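Local structure of fervidolysin (Fervidobacterium pennivorans, 1R6V) at residues A[476-481]-A[492-497]; A[450-455]-A[466-471]; A[539-544]-A[548-553]. The protein breaks keratin down into peptides as a calcium-binding, subtilisin-like serine protease, allowing its bacterium to grow on native feathers. The protein carries 1 engineered substitution. All coordinates share one frame; numbering follows the deposited sequence.

Contact 1 (A[476-481]-A[492-497])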
ATOM      1  N   SER A 476     -15.292  -8.373   5.093  1.00 25.01           N
ATOM      2  CA  SER A 476     -14.231  -7.400   4.915  1.00 25.35           C
ATOM      3  C   SER A 476     -14.574  -6.270   3.960  1.00 23.62           C
ATOM      4  O   SER A 476     -15.247  -6.472   2.948  1.00 23.52           O
ATOM      5  CB  SER A 476     -12.963  -8.101   4.423  1.00 26.02           C
ATOM      6  OG  SER A 476     -11.935  -7.153   4.166  1.00 29.42           O
ATOM      7  N   CYS A 477     -14.155  -5.035   4.344  1.00 23.25           N
ATOM      8  CA  CYS A 477     -14.337  -3.898   3.462  1.00 21.70           C
ATOM      9  C   CYS A 477     -13.003  -3.778   2.738  1.00 19.87           C
ATOM     10  O   CYS A 477     -12.000  -4.323   3.199  1.00 19.37           O
ATOM     11  CB  CYS A 477     -14.625  -2.634   4.265  1.00 23.63           C
ATOM     12  SG  CYS A 477     -16.252  -2.714   5.106  1.00 29.43           S
ATOM     13  N   TYR A 478     -12.992  -3.077   1.614  1.00 17.70           N
ATOM     14  CA  TYR A 478     -11.758  -2.921   0.857  1.00 16.43           C
ATOM     15  C   TYR A 478     -11.547  -1.464   0.506  1.00 16.12           C
ATOM     16  O   TYR A 478     -12.496  -0.685   0.455  1.00 15.01           O
ATOM     17  CB  TYR A 478     -11.803  -3.759  -0.425  1.00 14.31           C
ATOM     18  CG  TYR A 478     -11.968  -5.250  -0.170  1.00 14.30           C
ATOM     19  CD1 TYR A 478     -13.178  -5.890  -0.445  1.00 15.02           C
ATOM     20  CD2 TYR A 478     -10.913  -6.013   0.334  1.00 13.39           C
ATOM     21  CE1 TYR A 478     -13.335  -7.266  -0.225  1.00 12.92           C
ATOM     22  CE2 TYR A 478     -11.053  -7.389   0.556  1.00 12.90           C
ATOM     23  CZ  TYR A 478     -12.269  -8.004   0.268  1.00 12.00           C
ATOM     24  OH  TYR A 478     -12.403  -9.357   0.449  1.00 13.18           O
ATOM     25  N   TYR A 479     -10.297  -1.093   0.259  1.00 15.89           N
ATOM     26  CA  TYR A 479      -9.989   0.288  -0.077  1.00 17.90           C
ATOM     27  C   TYR A 479      -8.805   0.348  -1.027  1.00 16.71           C
ATOM     28  O   TYR A 479      -7.882  -0.451  -0.921  1.00 18.70           O
ATOM     29  CB  TYR A 479      -9.665   1.062   1.208  1.00 20.99           C
ATOM     30  CG  TYR A 479      -9.140   2.473   0.996  1.00 25.45           C
ATOM     31  CD1 TYR A 479      -7.781   2.709   0.760  1.00 28.04           C
ATOM     32  CD2 TYR A 479      -9.998   3.566   1.035  1.00 28.87           C
ATOM     33  CE1 TYR A 479      -7.294   4.008   0.569  1.00 29.01           C
ATOM     34  CE2 TYR A 479      -9.521   4.871   0.846  1.00 30.10           C
ATOM     35  CZ  TYR A 479      -8.172   5.081   0.613  1.00 30.20           C
ATOM     36  OH  TYR A 479      -7.714   6.369   0.418  1.00 32.05           O
ATOM     37  N   ALA A 480      -8.847   1.287  -1.963  1.00 17.36           N
ATOM     38  CA  ALA A 480      -7.750   1.490  -2.907  1.00 17.10           C
ATOM     39  C   ALA A 480      -7.887   2.865  -3.537  1.00 18.28           C
ATOM     40  O   ALA A 480      -8.970   3.442  -3.580  1.00 18.85           O
ATOM     41  CB  ALA A 480      -7.761   0.426  -3.995  1.00 16.39           C
ATOM     42  N   LYS A 481      -6.782   3.390  -4.034  1.00 17.68           N
ATOM     43  CA  LYS A 481      -6.799   4.698  -4.673  1.00 18.10           C
ATOM     44  C   LYS A 481      -6.548   4.521  -6.167  1.00 17.43           C
ATOM     45  O   LYS A 481      -5.733   3.689  -6.567  1.00 17.70           O
ATOM     46  CB  LYS A 481      -5.709   5.559  -4.052  1.00 20.59           C
ATOM     47  CG  LYS A 481      -5.856   5.675  -2.547  1.00 26.30           C
ATOM     48  CD  LYS A 481      -4.708   6.435  -1.909  1.00 31.29           C
ATOM     49  CE  LYS A 481      -4.918   7.930  -1.993  1.00 34.08           C
ATOM     50  NZ  LYS A 481      -3.847   8.655  -1.243  1.00 37.87           N
ATOM     51  N   HIS A 492      -8.218 -10.636  -5.950  1.00 11.83           N
ATOM     52  CA  HIS A 492      -8.594 -11.720  -5.064  1.00 10.71           C
ATOM     53  C   HIS A 492      -9.458 -11.348  -3.878  1.00 10.70           C
ATOM     54  O   HIS A 492      -9.264 -11.865  -2.793  1.00 12.32           O
ATOM     55  CB  HIS A 492      -7.305 -12.409  -4.619  1.00 12.14           C
ATOM     56  CG  HIS A 492      -6.546 -12.985  -5.769  1.00 12.60           C
ATOM     57  ND1 HIS A 492      -6.883 -14.194  -6.337  1.00 13.57           N
ATOM     58  CD2 HIS A 492      -5.576 -12.456  -6.552  1.00 15.37           C
ATOM     59  CE1 HIS A 492      -6.162 -14.380  -7.429  1.00 15.47           C
ATOM     60  NE2 HIS A 492      -5.365 -13.339  -7.582  1.00 15.11           N
ATOM     61  N   ILE A 493     -10.433 -10.477  -4.114  1.00 11.35           N
ATOM     62  CA  ILE A 493     -11.357 -10.071  -3.074  1.00 11.85           C
ATOM     63  C   ILE A 493     -12.619 -10.946  -3.155  1.00 12.85           C
ATOM     64  O   ILE A 493     -12.820 -11.696  -4.114  1.00 12.95           O
ATOM     65  CB  ILE A 493     -11.794  -8.578  -3.208  1.00 10.87           C
ATOM     66  CG1 ILE A 493     -12.543  -8.340  -4.524  1.00 12.67           C
ATOM     67  CG2 ILE A 493     -10.559  -7.663  -3.121  1.00 11.91           C
ATOM     68  CD1 ILE A 493     -13.335  -7.009  -4.531  1.00 12.87           C
ATOM     69  N   ASP A 494     -13.454 -10.846  -2.128  1.00 13.65           N
ATOM     70  CA  ASP A 494     -14.711 -11.601  -2.084  1.00 13.38           C
ATOM     71  C   ASP A 494     -15.692 -11.185  -3.182  1.00 13.53           C
ATOM     72  O   ASP A 494     -15.779 -10.006  -3.559  1.00 12.22           O
ATOM     73  CB  ASP A 494     -15.479 -11.350  -0.772  1.00 14.29           C
ATOM     74  CG  ASP A 494     -14.862 -12.005   0.429  1.00 14.96           C
ATOM     75  OD1 ASP A 494     -13.943 -12.841   0.272  1.00 15.24           O
ATOM     76  OD2 ASP A 494     -15.328 -11.687   1.558  1.00 17.00           O
ATOM     77  N   SER A 495     -16.462 -12.152  -3.666  1.00 13.17           N
ATOM     78  CA  SER A 495     -17.519 -11.815  -4.607  1.00 15.64           C
ATOM     79  C   SER A 495     -18.675 -11.469  -3.643  1.00 15.33           C
ATOM     80  O   SER A 495     -18.619 -11.813  -2.463  1.00 16.09           O
ATOM     81  CB  SER A 495     -17.887 -13.015  -5.471  1.00 16.09           C
ATOM     82  OG  SER A 495     -18.220 -14.132  -4.664  1.00 16.01           O
ATOM     83  N   GLY A 496     -19.704 -10.792  -4.128  1.00 16.27           N
ATOM     84  CA  GLY A 496     -20.816 -10.441  -3.265  1.00 16.47           C
ATOM     85  C   GLY A 496     -21.316  -9.022  -3.464  1.00 16.64           C
ATOM     86  O   GLY A 496     -20.909  -8.323  -4.394  1.00 14.79           O
ATOM     87  N   THR A 497     -22.185  -8.587  -2.563  1.00 17.48           N
ATOM     88  CA  THR A 497     -22.786  -7.261  -2.640  1.00 17.73           C
ATOM     89  C   THR A 497     -22.083  -6.239  -1.755  1.00 17.58           C
ATOM     90  O   THR A 497     -21.837  -6.479  -0.568  1.00 17.92           O
ATOM     91  CB  THR A 497     -24.282  -7.340  -2.241  1.00 19.69           C
ATOM     92  OG1 THR A 497     -24.946  -8.320  -3.061  1.00 19.53           O
ATOM     93  CG2 THR A 497     -24.951  -5.994  -2.415  1.00 19.62           C
TER
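The backbone N-H of Asp494 points at the phenol oxygen of Tyr478, making a nearly straight hydrogen bond of 3.2 Å between Asp494 N and Tyr478 OH, with an angle of 165° at the hydrogen. This is a corner of an Ig-like beta-sandwich: Tyr478 opens strand 478-481, an outermost strand of the four-stranded sheet, while 492-497 is where the chain leaves strand 487-494 of the other sheet and turns into strand 496-505. The example illustrates how an aromatic side chain can span such a corner with two different surfaces. Its hydroxyl meets the main chain, and one ring face receives Ile493. The CG2 methyl of Ile493 stands over the middle of that face, 3.7 Å from the centroid of the Tyr478 ring and 9° off the normal, a textbook CH-pi contact. Ile493 CB settles nearer the phenolic end, 3.6 Å from Tyr478 CZ. The isoleucine can offer CG2 and CB together because its CG1 arm takes the position between backbone N and carbonyl carbon (chi1 62°), leaving the CG2 side turned to the ring. Beyond the hydroxyl, the Asp494 carboxylate stands almost perpendicular to the tyrosine ring, but its charge is met elsewhere: OD1 by a salt bridge to Arg407 of helix 403-413, OD2 by one to Arg472. Helix 403-413 and Pro311 also lie against the tyrosine, so this corner is where the sandwich meets the catalytic domain. The hydroxyl and the carboxylate stay in van der Waals contact, Tyr478 OH lying 3.6 Å from Asp494 CG.

Contact 2 (A[450-455]-A[466-471])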
ATOM      1  N   PHE A 450     -11.269  -7.334  -9.416  1.00 15.39           N
ATOM      2  CA  PHE A 450     -12.393  -6.420  -9.589  1.00 13.87           C
ATOM      3  C   PHE A 450     -11.730  -5.055  -9.763  1.00 14.69           C
ATOM      4  O   PHE A 450     -10.778  -4.745  -9.053  1.00 13.07           O
ATOM      5  CB  PHE A 450     -13.285  -6.389  -8.341  1.00 13.90           C
ATOM      6  CG  PHE A 450     -14.371  -5.362  -8.412  1.00 13.21           C
ATOM      7  CD1 PHE A 450     -15.382  -5.466  -9.369  1.00 12.85           C
ATOM      8  CD2 PHE A 450     -14.360  -4.261  -7.551  1.00 13.87           C
ATOM      9  CE1 PHE A 450     -16.367  -4.484  -9.474  1.00 14.64           C
ATOM     10  CE2 PHE A 450     -15.333  -3.271  -7.640  1.00 14.34           C
ATOM     11  CZ  PHE A 450     -16.343  -3.376  -8.602  1.00 15.28           C
ATOM     12  N   GLN A 451     -12.203  -4.254 -10.709  1.00 14.18           N
ATOM     13  CA  GLN A 451     -11.608  -2.925 -10.886  1.00 17.41           C
ATOM     14  C   GLN A 451     -12.664  -1.847 -10.894  1.00 16.85           C
ATOM     15  O   GLN A 451     -13.795  -2.079 -11.321  1.00 16.36           O
ATOM     16  CB  GLN A 451     -10.841  -2.833 -12.204  1.00 20.10           C
ATOM     17  CG  GLN A 451      -9.613  -3.720 -12.306  1.00 25.54           C
ATOM     18  CD  GLN A 451      -8.812  -3.453 -13.569  1.00 27.70           C
ATOM     19  OE1 GLN A 451      -9.362  -3.023 -14.585  1.00 31.22           O
ATOM     20  NE2 GLN A 451      -7.510  -3.717 -13.515  1.00 31.90           N
ATOM     21  N   VAL A 452     -12.299  -0.668 -10.396  1.00 16.31           N
ATOM     22  CA  VAL A 452     -13.189   0.482 -10.437  1.00 16.12           C
ATOM     23  C   VAL A 452     -12.372   1.463 -11.279  1.00 16.88           C
ATOM     24  O   VAL A 452     -11.226   1.767 -10.952  1.00 17.19           O
ATOM     25  CB  VAL A 452     -13.503   1.069  -9.028  1.00 17.43           C
ATOM     26  CG1 VAL A 452     -14.361   2.337  -9.172  1.00 17.26           C
ATOM     27  CG2 VAL A 452     -14.285   0.032  -8.189  1.00 17.00           C
ATOM     28  N   VAL A 453     -12.949   1.897 -12.392  1.00 16.69           N
ATOM     29  CA  VAL A 453     -12.280   2.819 -13.305  1.00 17.68           C
ATOM     30  C   VAL A 453     -13.020   4.150 -13.270  1.00 18.14           C
ATOM     31  O   VAL A 453     -14.179   4.218 -13.670  1.00 18.17           O
ATOM     32  CB  VAL A 453     -12.306   2.286 -14.754  1.00 19.32           C
ATOM     33  CG1 VAL A 453     -11.430   3.160 -15.646  1.00 20.99           C
ATOM     34  CG2 VAL A 453     -11.824   0.830 -14.794  1.00 20.49           C
ATOM     35  N   VAL A 454     -12.351   5.198 -12.791  1.00 17.75           N
ATOM     36  CA  VAL A 454     -12.963   6.536 -12.695  1.00 18.52           C
ATOM     37  C   VAL A 454     -12.370   7.415 -13.795  1.00 18.70           C
ATOM     38  O   VAL A 454     -11.154   7.521 -13.905  1.00 18.83           O
ATOM     39  CB  VAL A 454     -12.667   7.182 -11.316  1.00 18.39           C
ATOM     40  CG1 VAL A 454     -13.443   8.503 -11.157  1.00 16.80           C
ATOM     41  CG2 VAL A 454     -13.033   6.208 -10.194  1.00 19.02           C
ATOM     42  N   THR A 455     -13.227   8.039 -14.603  1.00 19.54           N
ATOM     43  CA  THR A 455     -12.767   8.892 -15.701  1.00 19.88           C
ATOM     44  C   THR A 455     -13.543  10.198 -15.683  1.00 19.39           C
ATOM     45  O   THR A 455     -14.413  10.386 -14.837  1.00 19.74           O
ATOM     46  CB  THR A 455     -13.023   8.247 -17.075  1.00 19.87           C
ATOM     47  OG1 THR A 455     -14.428   8.006 -17.224  1.00 22.83           O
ATOM     48  CG2 THR A 455     -12.276   6.932 -17.206  1.00 19.81           C
ATOM     49  N   VAL A 466      -8.307   9.032  -6.745  1.00 16.69           N
ATOM     50  CA  VAL A 466      -9.697   9.010  -6.306  1.00 15.53           C
ATOM     51  C   VAL A 466      -9.774   7.833  -5.333  1.00 16.31           C
ATOM     52  O   VAL A 466      -9.248   6.746  -5.614  1.00 15.17           O
ATOM     53  CB  VAL A 466     -10.642   8.786  -7.501  1.00 15.76           C
ATOM     54  CG1 VAL A 466     -12.061   8.485  -7.006  1.00 16.36           C
ATOM     55  CG2 VAL A 466     -10.655  10.038  -8.380  1.00 17.43           C
ATOM     56  N   PHE A 467     -10.398   8.049  -4.181  1.00 17.39           N
ATOM     57  CA  PHE A 467     -10.519   6.992  -3.184  1.00 19.85           C
ATOM     58  C   PHE A 467     -11.695   6.103  -3.557  1.00 18.71           C
ATOM     59  O   PHE A 467     -12.729   6.588  -4.007  1.00 16.86           O
ATOM     60  CB  PHE A 467     -10.762   7.583  -1.791  1.00 24.81           C
ATOM     61  CG  PHE A 467     -10.278   9.005  -1.634  1.00 33.33           C
ATOM     62  CD1 PHE A 467     -11.044  10.081  -2.102  1.00 36.49           C
ATOM     63  CD2 PHE A 467      -9.069   9.272  -0.999  1.00 36.22           C
ATOM     64  CE1 PHE A 467     -10.603  11.407  -1.937  1.00 37.56           C
ATOM     65  CE2 PHE A 467      -8.619  10.585  -0.829  1.00 36.57           C
ATOM     66  CZ  PHE A 467      -9.389  11.654  -1.297  1.00 38.24           C
ATOM     67  N   VAL A 468     -11.524   4.794  -3.393  1.00 18.85           N
ATOM     68  CA  VAL A 468     -12.599   3.859  -3.700  1.00 18.15           C
ATOM     69  C   VAL A 468     -12.742   2.963  -2.487  1.00 17.85           C
ATOM     70  O   VAL A 468     -11.827   2.216  -2.118  1.00 16.07           O
ATOM     71  CB  VAL A 468     -12.296   3.012  -4.954  1.00 18.65           C
ATOM     72  CG1 VAL A 468     -13.445   2.018  -5.206  1.00 18.10           C
ATOM     73  CG2 VAL A 468     -12.134   3.914  -6.165  1.00 20.74           C
ATOM     74  N   SER A 469     -13.911   3.051  -1.868  1.00 16.85           N
ATOM     75  CA  SER A 469     -14.203   2.308  -0.660  1.00 18.04           C
ATOM     76  C   SER A 469     -15.323   1.307  -0.914  1.00 17.62           C
ATOM     77  O   SER A 469     -16.403   1.699  -1.342  1.00 17.91           O
ATOM     78  CB  SER A 469     -14.626   3.318   0.413  1.00 20.43           C
ATOM     79  OG  SER A 469     -14.805   2.717   1.673  1.00 22.65           O
ATOM     80  N   MET A 470     -15.062   0.020  -0.682  1.00 16.01           N
ATOM     81  CA  MET A 470     -16.092  -1.010  -0.884  1.00 17.58           C
ATOM     82  C   MET A 470     -16.537  -1.405   0.512  1.00 17.50           C
ATOM     83  O   MET A 470     -15.807  -2.063   1.238  1.00 15.56           O
ATOM     84  CB  MET A 470     -15.515  -2.216  -1.640  1.00 14.93           C
ATOM     85  CG  MET A 470     -14.867  -1.849  -2.981  1.00 14.65           C
ATOM     86  SD  MET A 470     -14.133  -3.250  -3.902  1.00  6.55           S
ATOM     87  CE  MET A 470     -15.702  -4.297  -4.235  1.00 13.32           C
ATOM     88  N   MET A 471     -17.744  -0.988   0.880  1.00 19.37           N
ATOM     89  CA  MET A 471     -18.257  -1.232   2.215  1.00 21.54           C
ATOM     90  C   MET A 471     -19.457  -2.167   2.234  1.00 22.50           C
ATOM     91  O   MET A 471     -20.162  -2.315   1.235  1.00 23.99           O
ATOM     92  CB  MET A 471     -18.651   0.110   2.842  1.00 22.45           C
ATOM     93  CG  MET A 471     -17.637   1.230   2.591  1.00 25.20           C
ATOM     94  SD  MET A 471     -18.083   2.849   3.367  1.00 25.05           S
ATOM     95  CE  MET A 471     -17.294   2.604   4.938  1.00 28.23           C
TER
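Met470 runs out extended from its strand and then bends at the sulfur (chi3 63°), a turn that brings CE and SD up to CD2 and CE2 of the Phe450 ring. Phe450 meets it by holding CG trans to the backbone N (chi1 174°), which sends the ring across the space between the two sheets. Met470 CE comes 3.6 Å from Phe450 CE2, and Met470 SD 3.8 Å from Phe450 CD2. The sulfur approaches obliquely, in a Met-aromatic contact. Farther along, the packing passes from sulfur and ring to branched aliphatics. Val452 and Val468 reach toward each other tip to tip, Val452 CG2 lying 3.7 Å from Val468 CG1, while their other methyls also touch. Val454 and Val466 repeat the meeting more loosely, with 4.0 Å between Val454 CG2 and Val466 CG1. Here is the face-to-face packing of a beta-sandwich: strands 446-455 and 466-471 belong to different sheets, their segment axes pass 9.2 Å apart at closest, and their directions are 146° apart. Neighbours fill in around the pairs, Val502 against both Val454 and Val466, and Leu550 against Phe450. With an alanine in place of Phe450, the methionine sulfur is likely to lose its ring partner and Met470 CE to be left without aromatic support, free to turn. The joining is entirely nonpolar: six buried residues meet through methyl, thioether and ring surfaces, so the two sheets are held here by shape and the exclusion of water rather than by directional bonds.

Contact 3 (A[539-544]-A[548-553])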
ATOM      1  N   VAL A 539     -24.902   1.781  -4.353  1.00 23.30           N
ATOM      2  CA  VAL A 539     -25.437   0.908  -3.308  1.00 23.27           C
ATOM      3  C   VAL A 539     -25.858  -0.456  -3.846  1.00 22.76           C
ATOM      4  O   VAL A 539     -26.453  -0.551  -4.915  1.00 23.43           O
ATOM      5  CB  VAL A 539     -26.652   1.590  -2.611  1.00 23.53           C
ATOM      6  CG1 VAL A 539     -27.280   0.655  -1.584  1.00 24.30           C
ATOM      7  CG2 VAL A 539     -26.195   2.867  -1.935  1.00 24.69           C
ATOM      8  N   GLY A 540     -25.540  -1.507  -3.095  1.00 21.50           N
ATOM      9  CA  GLY A 540     -25.898  -2.851  -3.518  1.00 22.19           C
ATOM     10  C   GLY A 540     -25.281  -3.275  -4.835  1.00 21.93           C
ATOM     11  O   GLY A 540     -25.922  -3.947  -5.658  1.00 22.28           O
ATOM     12  N   PHE A 541     -24.034  -2.878  -5.065  1.00 20.62           N
ATOM     13  CA  PHE A 541     -23.382  -3.262  -6.308  1.00 20.19           C
ATOM     14  C   PHE A 541     -22.896  -4.698  -6.141  1.00 19.44           C
ATOM     15  O   PHE A 541     -22.274  -5.028  -5.139  1.00 18.79           O
ATOM     16  CB  PHE A 541     -22.181  -2.360  -6.619  1.00 19.57           C
ATOM     17  CG  PHE A 541     -21.546  -2.652  -7.947  1.00 21.32           C
ATOM     18  CD1 PHE A 541     -22.021  -2.050  -9.114  1.00 21.74           C
ATOM     19  CD2 PHE A 541     -20.497  -3.556  -8.042  1.00 19.86           C
ATOM     20  CE1 PHE A 541     -21.452  -2.350 -10.352  1.00 23.41           C
ATOM     21  CE2 PHE A 541     -19.927  -3.861  -9.267  1.00 20.64           C
ATOM     22  CZ  PHE A 541     -20.404  -3.257 -10.429  1.00 20.27           C
ATOM     23  N   GLY A 542     -23.182  -5.536  -7.128  1.00 19.43           N
ATOM     24  CA  GLY A 542     -22.780  -6.931  -7.048  1.00 18.57           C
ATOM     25  C   GLY A 542     -21.478  -7.230  -7.764  1.00 18.16           C
ATOM     26  O   GLY A 542     -21.335  -6.987  -8.959  1.00 18.90           O
ATOM     27  N   VAL A 543     -20.518  -7.759  -7.019  1.00 17.19           N
ATOM     28  CA  VAL A 543     -19.229  -8.115  -7.595  1.00 16.70           C
ATOM     29  C   VAL A 543     -19.217  -9.627  -7.787  1.00 15.95           C
ATOM     30  O   VAL A 543     -19.615 -10.360  -6.894  1.00 14.80           O
ATOM     31  CB  VAL A 543     -18.079  -7.686  -6.658  1.00 17.96           C
ATOM     32  CG1 VAL A 543     -16.751  -8.283  -7.143  1.00 17.66           C
ATOM     33  CG2 VAL A 543     -17.993  -6.158  -6.637  1.00 19.28           C
ATOM     34  N   SER A 544     -18.778 -10.086  -8.956  1.00 15.90           N
ATOM     35  CA  SER A 544     -18.729 -11.522  -9.245  1.00 16.45           C
ATOM     36  C   SER A 544     -17.936 -11.737 -10.522  1.00 18.43           C
ATOM     37  O   SER A 544     -17.511 -10.786 -11.152  1.00 18.05           O
ATOM     38  CB  SER A 544     -20.143 -12.055  -9.456  1.00 18.35           C
ATOM     39  OG  SER A 544     -20.652 -11.598 -10.701  1.00 17.60           O
ATOM     40  N   THR A 548     -16.941  -7.769 -13.050  1.00 15.97           N
ATOM     41  CA  THR A 548     -15.592  -7.518 -12.546  1.00 16.33           C
ATOM     42  C   THR A 548     -15.088  -6.096 -12.690  1.00 16.71           C
ATOM     43  O   THR A 548     -13.927  -5.810 -12.378  1.00 15.75           O
ATOM     44  CB  THR A 548     -14.577  -8.414 -13.256  1.00 17.62           C
ATOM     45  OG1 THR A 548     -14.541  -8.084 -14.648  1.00 18.17           O
ATOM     46  CG2 THR A 548     -14.965  -9.880 -13.103  1.00 19.01           C
ATOM     47  N   GLN A 549     -15.949  -5.210 -13.158  1.00 17.57           N
ATOM     48  CA  GLN A 549     -15.552  -3.827 -13.340  1.00 19.55           C
ATOM     49  C   GLN A 549     -16.697  -2.858 -13.135  1.00 19.81           C
ATOM     50  O   GLN A 549     -17.821  -3.122 -13.554  1.00 19.05           O
ATOM     51  CB  GLN A 549     -14.991  -3.635 -14.744  1.00 22.14           C
ATOM     52  CG  GLN A 549     -14.370  -2.269 -14.956  1.00 25.96           C
ATOM     53  CD  GLN A 549     -13.680  -2.164 -16.289  1.00 28.35           C
ATOM     54  OE1 GLN A 549     -14.210  -1.581 -17.228  1.00 30.87           O
ATOM     55  NE2 GLN A 549     -12.490  -2.743 -16.382  1.00 29.23           N
ATOM     56  N   LEU A 550     -16.398  -1.735 -12.488  1.00 19.05           N
ATOM     57  CA  LEU A 550     -17.380  -0.681 -12.244  1.00 20.93           C
ATOM     58  C   LEU A 550     -16.768   0.572 -12.857  1.00 21.05           C
ATOM     59  O   LEU A 550     -15.645   0.938 -12.515  1.00 17.88           O
ATOM     60  CB  LEU A 550     -17.576  -0.456 -10.743  1.00 22.26           C
ATOM     61  CG  LEU A 550     -18.827   0.261 -10.210  1.00 27.54           C
ATOM     62  CD1 LEU A 550     -18.422   1.146  -9.063  1.00 24.73           C
ATOM     63  CD2 LEU A 550     -19.529   1.060 -11.278  1.00 26.23           C
ATOM     64  N   ASN A 551     -17.497   1.212 -13.768  1.00 20.72           N
ATOM     65  CA  ASN A 551     -17.007   2.422 -14.419  1.00 22.27           C
ATOM     66  C   ASN A 551     -17.724   3.615 -13.817  1.00 22.77           C
ATOM     67  O   ASN A 551     -18.947   3.610 -13.689  1.00 21.96           O
ATOM     68  CB  ASN A 551     -17.279   2.383 -15.929  1.00 23.54           C
ATOM     69  CG  ASN A 551     -16.644   1.189 -16.607  1.00 26.11           C
ATOM     70  OD1 ASN A 551     -15.426   1.030 -16.592  1.00 26.99           O
ATOM     71  ND2 ASN A 551     -17.473   0.334 -17.206  1.00 28.94           N
ATOM     72  N   VAL A 552     -16.955   4.635 -13.448  1.00 21.69           N
ATOM     73  CA  VAL A 552     -17.508   5.840 -12.851  1.00 22.47           C
ATOM     74  C   VAL A 552     -17.100   7.034 -13.711  1.00 23.93           C
ATOM     75  O   VAL A 552     -15.937   7.164 -14.102  1.00 22.76           O
ATOM     76  CB  VAL A 552     -16.970   6.030 -11.408  1.00 21.00           C
ATOM     77  CG1 VAL A 552     -17.558   7.284 -10.791  1.00 21.85           C
ATOM     78  CG2 VAL A 552     -17.308   4.810 -10.556  1.00 21.85           C
ATOM     79  N   ASN A 553     -18.064   7.890 -14.031  1.00 25.22           N
ATOM     80  CA  ASN A 553     -17.782   9.065 -14.844  1.00 26.81           C
ATOM     81  C   ASN A 553     -18.062  10.326 -14.045  1.00 25.89           C
ATOM     82  O   ASN A 553     -19.209  10.624 -13.713  1.00 25.23           O
ATOM     83  CB  ASN A 553     -18.638   9.047 -16.113  1.00 30.43           C
ATOM     84  CG  ASN A 553     -18.285   7.898 -17.032  1.00 33.29           C
ATOM     85  OD1 ASN A 553     -17.266   7.929 -17.720  1.00 36.68           O
ATOM     86  ND2 ASN A 553     -19.119   6.869 -17.039  1.00 36.76           N
TER
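Thr548 makes the first touch, its CG2 methyl 3.3 Å from the carbonyl oxygen Ser544 O, just past the short turn that joins the two segments. The turn carries the chain from one sheet of the beta-sandwich to the other: strand 535-543 is outermost in the four-stranded sheet, strand 549-553 outermost in the three-stranded one, and the contact lies along the margin between them. At Gln549 the backbone takes part, Gln549 O lying 4.1 Å from Phe541 CZ. Leu550 then turns inward and makes the largest single contribution from this strand. Its CG rests over one face of the Phe541 ring, displaced toward the rim, 4.0 Å from the ring centroid and 23° off the normal, a CH-pi contact whose closest pair is Leu550 CG and Phe541 CE1 at 3.7 Å. Phe538 also touches the leucine, which is buried behind the partly exposed ring. Phe541 forms a G1 beta bulge with Gly540 opposite Tyr498; with CG trans to the backbone N (chi1 -175°) the ring extends toward the other strand. Past Leu550, Val552 turns instead to Val502, Ala536 and Phe538. The phenylalanine is also flanked from its own strand: Val543 CG2 sits at the ring edge, in the ring plane, 3.9 Å from Phe541 CD2.

Followed from the N terminus, strand 446-455 is laid down first, and contact 2 closes the ten-residue excursion to strand 466-471 in the opposite sheet. That strand pairs with its successor, 478-481, whose start enters contact 1; this closes a second excursion, through strand 487-494, at the corner leading into strand 496-505. A much longer path then brings strand 535-543 alongside 496-505, and contact 3 spans only three intervening residues before strand 549-553 runs parallel to strand 446-455. The three contacts follow in series, neither nested nor crossed. Backbone pairing links them laterally, Met470 with Tyr478, Gly496 with Val543, Val453 with Val552, so together they join the two sheets of one sandwich at a corner, across the interior and along a margin.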